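Local coordinates for peptidyl tryptophan dihydroxylase (Pseudomonas putida, PDB 7CTQ), which probably uses its FAD to dihydroxylate a peptidyl tryptophan, a step essential for biogenesis of the tryptophylquinone cofactor of quinohemoprotein amine dehydrogenase, at residues V176-R188 with G192-G204. Sequence-based numbering, arbitrary orientation. Where two conformers were deposited one is given.
Sequences VESLADGWAWMAR and GRCYWQVTLDAAG. With FAD (flavin-adenine dinucleotide), chain C.
Trp183 and Thr199 face each other as a hydrogen-bonded pair in the antiparallel beta hairpin of strands 182-188 and 193-201, whose axes approach to 4.6 Å. Trp185 with Gln197 and Ala187 with Tyr195 repeat that pairing, and the straightest of the six bonds is Trp185 N to Gln197 O at 2.8 Å (171°).

The tight face, bearing Trp183, Trp185, Tyr195, Gln197 and Thr199, turns to the flavin. Trp183 CG sits between its backbone N and carbonyl carbon (chi1 59°), which lays the indole alongside Thr199; Thr199 CB stands over the five-membered ring, 3.9 Å from its centroid, a CH-pi contact. Thr199 OG1 lies over the same ring system and is hydrogen-bonded to Ser160. With an alanine at Trp183, Thr199 CB would probably lose the ring beneath it and a gap would open beside the Gln197 amide. Tyr195 meets the Trp185 ring edge obliquely, but only one of its two modelled positions is described, so this contact is tentative.

The face bearing Met186 and Trp196 is also buried, under helices 208-220 and 223-228, but its ring contact is longer: Met186 SD approaches the Trp196 ring edge, 5.4 Å from the five-membered centroid, a Met-aromatic contact. A water accepts from Trp196 NE1 and donates to Glu177 OE2. The solvent side is the partly exposed Asp181 and Asp201 end, where a second water donates to Asp181 O and accepts from Asp201 N.

Back on the flavin side, Gln197, part of the FAD pocket, brings OE1 to 3.5 Å from C6 of the isoalloxazine.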
loop_
_atom_site.group_PDB
_atom_site.type_symbol
_atom_site.label_atom_id
_atom_site.label_comp_id
_atom_site.label_asym_id
_atom_site.label_seq_id
_atom_site.Cartn_x
_atom_site.Cartn_y
_atom_site.Cartn_z
ATOM N N VAL A 176 10.921 -1.072 18.378
ATOM C CA VAL A 176 10.739 -2.323 17.645
ATOM C C VAL A 176 11.716 -3.337 18.218
ATOM O O VAL A 176 12.896 -3.022 18.407
ATOM C CB VAL A 176 10.989 -2.164 16.132
ATOM C CG1 VAL A 176 10.317 -3.306 15.348
ATOM C CG2 VAL A 176 10.519 -0.814 15.642
ATOM N N GLU A 177 11.233 -4.548 18.503
ATOM C CA GLU A 177 12.129 -5.615 18.926
ATOM C C GLU A 177 11.738 -6.915 18.240
ATOM O O GLU A 177 10.552 -7.249 18.123
ATOM C CB GLU A 177 12.156 -5.809 20.456
ATOM C CG GLU A 177 10.843 -6.232 21.086
ATOM C CD GLU A 177 10.960 -6.562 22.583
ATOM O OE1 GLU A 177 12.037 -6.995 23.054
ATOM O OE2 GLU A 177 9.949 -6.386 23.292
ATOM N N SER A 178 12.758 -7.620 17.767
ATOM C CA SER A 178 12.609 -8.970 17.258
ATOM C C SER A 178 12.437 -9.939 18.425
ATOM O O SER A 178 13.230 -9.937 19.374
ATOM C CB SER A 178 13.835 -9.331 16.415
ATOM O OG SER A 178 14.155 -10.706 16.491
ATOM N N LEU A 179 11.392 -10.749 18.361
ATOM C CA LEU A 179 11.168 -11.833 19.304
ATOM C C LEU A 179 11.492 -13.171 18.643
ATOM O O LEU A 179 11.779 -13.255 17.443
ATOM C CB LEU A 179 9.731 -11.802 19.818
ATOM C CG LEU A 179 9.200 -10.402 20.123
ATOM C CD1 LEU A 179 7.695 -10.437 20.218
ATOM C CD2 LEU A 179 9.813 -9.855 21.424
ATOM N N ALA A 180 11.433 -14.236 19.447
ATOM C CA ALA A 180 11.792 -15.559 18.953
ATOM C C ALA A 180 10.818 -16.056 17.888
ATOM O O ALA A 180 11.232 -16.755 16.959
ATOM C CB ALA A 180 11.859 -16.550 20.118
ATOM N N ASP A 181 9.537 -15.708 18.005
ATOM C CA ASP A 181 8.475 -16.227 17.146
ATOM C C ASP A 181 7.608 -15.091 16.612
ATOM O O ASP A 181 6.423 -15.277 16.315
ATOM C CB ASP A 181 7.627 -17.261 17.892
ATOM C CG ASP A 181 6.912 -16.669 19.117
ATOM O OD1 ASP A 181 7.390 -15.642 19.647
ATOM O OD2 ASP A 181 5.881 -17.223 19.550
ATOM N N GLY A 182 8.184 -13.900 16.505
ATOM C CA GLY A 182 7.434 -12.755 16.042
ATOM C C GLY A 182 8.256 -11.500 16.226
ATOM O O GLY A 182 9.453 -11.555 16.512
ATOM N N TRP A 183 7.591 -10.366 16.050
ATOM C CA TRP A 183 8.214 -9.089 16.346
ATOM C C TRP A 183 7.143 -8.171 16.910
ATOM O O TRP A 183 5.946 -8.352 16.667
ATOM C CB TRP A 183 8.912 -8.472 15.106
ATOM C CG TRP A 183 8.001 -8.237 13.948
ATOM C CD1 TRP A 183 7.659 -9.136 12.964
ATOM C CD2 TRP A 183 7.311 -7.024 13.640
ATOM N NE1 TRP A 183 6.795 -8.545 12.067
ATOM C CE2 TRP A 183 6.572 -7.249 12.454
ATOM C CE3 TRP A 183 7.257 -5.760 14.238
ATOM C CZ2 TRP A 183 5.766 -6.263 11.874
ATOM C CZ3 TRP A 183 6.470 -4.780 13.652
ATOM C CH2 TRP A 183 5.730 -5.038 12.485
ATOM N N ALA A 184 7.585 -7.180 17.673
ATOM C CA ALA A 184 6.661 -6.264 18.321
ATOM C C ALA A 184 7.002 -4.824 17.965
ATOM O O ALA A 184 8.173 -4.465 17.811
ATOM C CB ALA A 184 6.669 -6.451 19.855
ATOM N N TRP A 185 5.961 -4.012 17.828
ATOM C CA TRP A 185 6.073 -2.572 17.679
ATOM C C TRP A 185 5.320 -1.918 18.829
ATOM O O TRP A 185 4.206 -2.337 19.163
ATOM C CB TRP A 185 5.484 -2.122 16.346
ATOM C CG TRP A 185 5.049 -0.697 16.299
ATOM C CD1 TRP A 185 3.765 -0.227 16.327
ATOM C CD2 TRP A 185 5.895 0.451 16.187
ATOM N NE1 TRP A 185 3.763 1.144 16.244
ATOM C CE2 TRP A 185 5.057 1.584 16.153
ATOM C CE3 TRP A 185 7.283 0.628 16.108
ATOM C CZ2 TRP A 185 5.559 2.881 16.047
ATOM C CZ3 TRP A 185 7.781 1.915 16.008
ATOM C CH2 TRP A 185 6.920 3.026 15.971
ATOM N N MET A 186 5.913 -0.883 19.426
ATOM C CA MET A 186 5.274 -0.208 20.550
ATOM C C MET A 186 5.524 1.294 20.491
ATOM O O MET A 186 6.561 1.751 20.001
ATOM C CB MET A 186 5.765 -0.763 21.897
ATOM C CG MET A 186 7.252 -0.595 22.105
ATOM S SD MET A 186 7.865 -1.608 23.450
ATOM C CE MET A 186 8.343 -3.111 22.590
ATOM N N ALA A 187 4.564 2.058 21.018
ATOM C CA ALA A 187 4.650 3.509 20.980
ATOM C C ALA A 187 3.962 4.115 22.198
ATOM O O ALA A 187 2.997 3.564 22.733
ATOM C CB ALA A 187 4.024 4.074 19.704
ATOM N N ARG A 188 4.459 5.278 22.606
ATOM C CA ARG A 188 3.873 6.043 23.698
ATOM C C ARG A 188 3.769 7.491 23.244
ATOM O O ARG A 188 4.791 8.132 22.982
ATOM C CB ARG A 188 4.724 5.919 24.963
ATOM C CG ARG A 188 4.159 6.610 26.174
ATOM C CD ARG A 188 5.229 6.738 27.227
ATOM N NE ARG A 188 4.677 7.235 28.481
ATOM C CZ ARG A 188 5.401 7.462 29.569
ATOM N NH1 ARG A 188 6.710 7.231 29.547
ATOM N NH2 ARG A 188 4.819 7.916 30.675
ATOM N N GLY A 192 0.289 10.536 26.558
ATOM C CA GLY A 192 0.280 9.360 27.397
ATOM C C GLY A 192 -0.412 8.138 26.825
ATOM O O GLY A 192 -0.373 7.078 27.463
ATOM N N ARG A 193 -1.054 8.246 25.663
ATOM C CA ARG A 193 -1.642 7.070 25.029
ATOM C C ARG A 193 -0.551 6.078 24.648
ATOM O O ARG A 193 0.511 6.458 24.151
ATOM C CB ARG A 193 -2.455 7.468 23.796
ATOM C CG ARG A 193 -3.847 8.004 24.126
ATOM C CD ARG A 193 -4.665 8.288 22.872
ATOM N NE ARG A 193 -4.036 9.291 22.018
ATOM C CZ ARG A 193 -4.655 9.909 21.015
ATOM N NH1 ARG A 193 -5.923 9.630 20.743
ATOM N NH2 ARG A 193 -4.006 10.807 20.287
ATOM N N CYS A 194 -0.805 4.800 24.911
ATOM C CA CYS A 194 0.190 3.757 24.721
ATOM C C CYS A 194 -0.343 2.686 23.784
ATOM O O CYS A 194 -1.549 2.411 23.734
ATOM C CB CYS A 194 0.595 3.125 26.045
ATOM S SG CYS A 194 1.409 4.276 27.144
ATOM N N TYR A 195 0.594 2.065 23.068
ATOM C CA TYR A 195 0.326 1.168 21.952
ATOM C C TYR A 195 1.353 0.047 21.985
ATOM O O TYR A 195 2.548 0.304 22.149
ATOM C CB TYR A 195 0.404 1.944 20.626
ATOM C CG TYR A 195 0.064 1.168 19.366
ATOM C CD1 TYR A 195 -1.149 1.364 18.713
ATOM C CD2 TYR A 195 0.968 0.272 18.809
ATOM C CE1 TYR A 195 -1.459 0.673 17.546
ATOM C CE2 TYR A 195 0.662 -0.427 17.650
ATOM C CZ TYR A 195 -0.552 -0.227 17.029
ATOM O OH TYR A 195 -0.855 -0.922 15.881
ATOM N N TRP A 196 0.893 -1.194 21.853
ATOM C CA TRP A 196 1.815 -2.315 21.704
ATOM C C TRP A 196 1.163 -3.340 20.794
ATOM O O TRP A 196 0.000 -3.713 20.997
ATOM C CB TRP A 196 2.171 -2.938 23.056
ATOM C CG TRP A 196 3.061 -4.161 23.022
ATOM C CD1 TRP A 196 4.423 -4.190 23.110
ATOM C CD2 TRP A 196 2.636 -5.529 22.947
ATOM N NE1 TRP A 196 4.876 -5.494 23.085
ATOM C CE2 TRP A 196 3.792 -6.332 22.991
ATOM C CE3 TRP A 196 1.386 -6.150 22.849
ATOM C CZ2 TRP A 196 3.737 -7.721 22.935
ATOM C CZ3 TRP A 196 1.335 -7.531 22.790
ATOM C CH2 TRP A 196 2.496 -8.296 22.836
ATOM N N GLN A 197 1.913 -3.788 19.794
ATOM C CA GLN A 197 1.363 -4.630 18.740
ATOM C C GLN A 197 2.400 -5.674 18.374
ATOM O O GLN A 197 3.526 -5.336 17.994
ATOM C CB GLN A 197 0.961 -3.785 17.530
ATOM C CG GLN A 197 1.142 -4.436 16.180
ATOM C CD GLN A 197 1.321 -3.403 15.091
ATOM O OE1 GLN A 197 0.438 -2.564 14.861
ATOM N NE2 GLN A 197 2.481 -3.433 14.431
ATOM N N VAL A 198 2.039 -6.937 18.533
ATOM C CA VAL A 198 2.957 -8.030 18.273
ATOM C C VAL A 198 2.423 -8.776 17.067
ATOM O O VAL A 198 1.208 -8.962 16.920
ATOM C CB VAL A 198 3.142 -8.958 19.488
ATOM C CG1 VAL A 198 1.860 -9.748 19.792
ATOM C CG2 VAL A 198 4.325 -9.881 19.260
ATOM N N THR A 199 3.331 -9.147 16.179
ATOM C CA THR A 199 2.988 -9.783 14.916
ATOM C C THR A 199 3.492 -11.215 14.966
ATOM O O THR A 199 4.663 -11.457 15.282
ATOM C CB THR A 199 3.597 -9.003 13.749
ATOM O OG1 THR A 199 2.977 -7.712 13.698
ATOM C CG2 THR A 199 3.368 -9.738 12.415
ATOM N N LEU A 200 2.592 -12.153 14.706
ATOM C CA LEU A 200 2.866 -13.564 14.909
ATOM C C LEU A 200 2.162 -14.357 13.824
ATOM O O LEU A 200 1.259 -13.855 13.148
ATOM C CB LEU A 200 2.364 -14.052 16.277
ATOM C CG LEU A 200 2.763 -13.285 17.534
ATOM C CD1 LEU A 200 1.703 -13.473 18.606
ATOM C CD2 LEU A 200 4.121 -13.773 18.007
ATOM N N ASP A 201 2.567 -15.613 13.692
ATOM C CA ASP A 201 1.804 -16.556 12.888
ATOM C C ASP A 201 0.427 -16.767 13.506
ATOM O O ASP A 201 0.280 -16.823 14.731
ATOM C CB ASP A 201 2.554 -17.880 12.787
ATOM C CG ASP A 201 2.420 -18.518 11.423
ATOM O OD1 ASP A 201 1.333 -19.070 11.127
ATOM O OD2 ASP A 201 3.393 -18.445 10.645
ATOM N N ALA A 202 -0.599 -16.855 12.653
ATOM C CA ALA A 202 -1.955 -17.036 13.166
ATOM C C ALA A 202 -2.150 -18.375 13.868
ATOM O O ALA A 202 -3.031 -18.483 14.727
ATOM C CB ALA A 202 -2.976 -16.892 12.037
ATOM N N ALA A 203 -1.333 -19.379 13.553
ATOM C CA ALA A 203 -1.601 -20.750 13.980
ATOM C C ALA A 203 -1.267 -20.967 15.453
ATOM O O ALA A 203 -0.211 -20.551 15.936
ATOM C CB ALA A 203 -0.800 -21.735 13.127
ATOM N N GLY A 204 -2.165 -21.647 16.164
ATOM C CA GLY A 204 -1.910 -21.994 17.548
ATOM C C GLY A 204 -2.116 -20.885 18.560
ATOM O O GLY A 204 -1.885 -21.113 19.755
HETATM P PA FAD C . -7.838 2.367 5.552
HETATM O O1A FAD C . -6.790 3.312 5.992
HETATM O O2A FAD C . -8.029 1.193 6.502
HETATM O O5B FAD C . -9.146 3.167 5.253
HETATM C C5B FAD C . -10.430 2.517 5.195
HETATM C C4B FAD C . -11.445 3.530 5.655
HETATM O O4B FAD C . -12.773 3.019 5.400
HETATM C C3B FAD C . -11.397 3.893 7.143
HETATM O O3B FAD C . -11.646 5.285 7.318
HETATM C C2B FAD C . -12.496 3.010 7.748
HETATM O O2B FAD C . -13.101 3.578 8.909
HETATM C C1B FAD C . -13.509 2.996 6.604
HETATM N N9A FAD C . -14.445 1.881 6.566
HETATM C C8A FAD C . -14.230 0.565 6.862
HETATM N N7A FAD C . -15.280 -0.206 6.717
HETATM C C5A FAD C . -16.268 0.679 6.328
HETATM C C6A FAD C . -17.636 0.510 6.031
HETATM N N6A FAD C . -18.268 -0.662 6.080
HETATM N N1A FAD C . -18.351 1.606 5.663
HETATM C C2A FAD C . -17.727 2.786 5.609
HETATM N N3A FAD C . -16.444 3.059 5.871
HETATM C C4A FAD C . -15.764 1.963 6.223
HETATM N N1 FAD C . 1.116 1.609 7.671
HETATM C C2 FAD C . 2.108 2.510 7.941
HETATM O O2 FAD C . 2.406 3.404 7.148
HETATM N N3 FAD C . 2.794 2.436 9.136
HETATM C C4 FAD C . 2.582 1.513 10.139
HETATM O O4 FAD C . 3.250 1.554 11.169
HETATM C C4X FAD C . 1.531 0.558 9.846
HETATM N N5 FAD C . 1.268 -0.359 10.740
HETATM C C5X FAD C . 0.265 -1.273 10.460
HETATM C C6 FAD C . -0.024 -2.263 11.400
HETATM C C7 FAD C . -1.011 -3.214 11.160
HETATM C C7M FAD C . -1.299 -4.266 12.198
HETATM C C8 FAD C . -1.725 -3.179 9.951
HETATM C C8M FAD C . -2.806 -4.187 9.663
HETATM C C9 FAD C . -1.444 -2.191 9.014
HETATM C C9A FAD C . -0.454 -1.246 9.256
HETATM N N10 FAD C . -0.152 -0.229 8.326
HETATM C C10 FAD C . 0.852 0.683 8.583
HETATM C "C1'" FAD C . -0.839 -0.182 7.034
HETATM C "C2'" FAD C . -1.879 0.920 6.918
HETATM O "O2'" FAD C . -2.783 0.903 8.023
HETATM C "C3'" FAD C . -2.650 0.708 5.617
HETATM O "O3'" FAD C . -1.699 0.472 4.586
HETATM C "C4'" FAD C . -3.547 1.862 5.180
HETATM O "O4'" FAD C . -4.259 2.417 6.290
HETATM C "C5'" FAD C . -4.513 1.415 4.109
HETATM O "O5'" FAD C . -5.191 2.570 3.594
HETATM P P FAD C . -6.624 2.458 2.994
HETATM O O1P FAD C . -6.537 1.481 1.811
HETATM O O2P FAD C . -7.184 3.808 2.709
HETATM O O3P FAD C . -7.447 1.741 4.147
HETATM O O HOH W 1 7.344 -7.056 23.253
HETATM O O HOH W 2 4.443 -16.756 15.581
#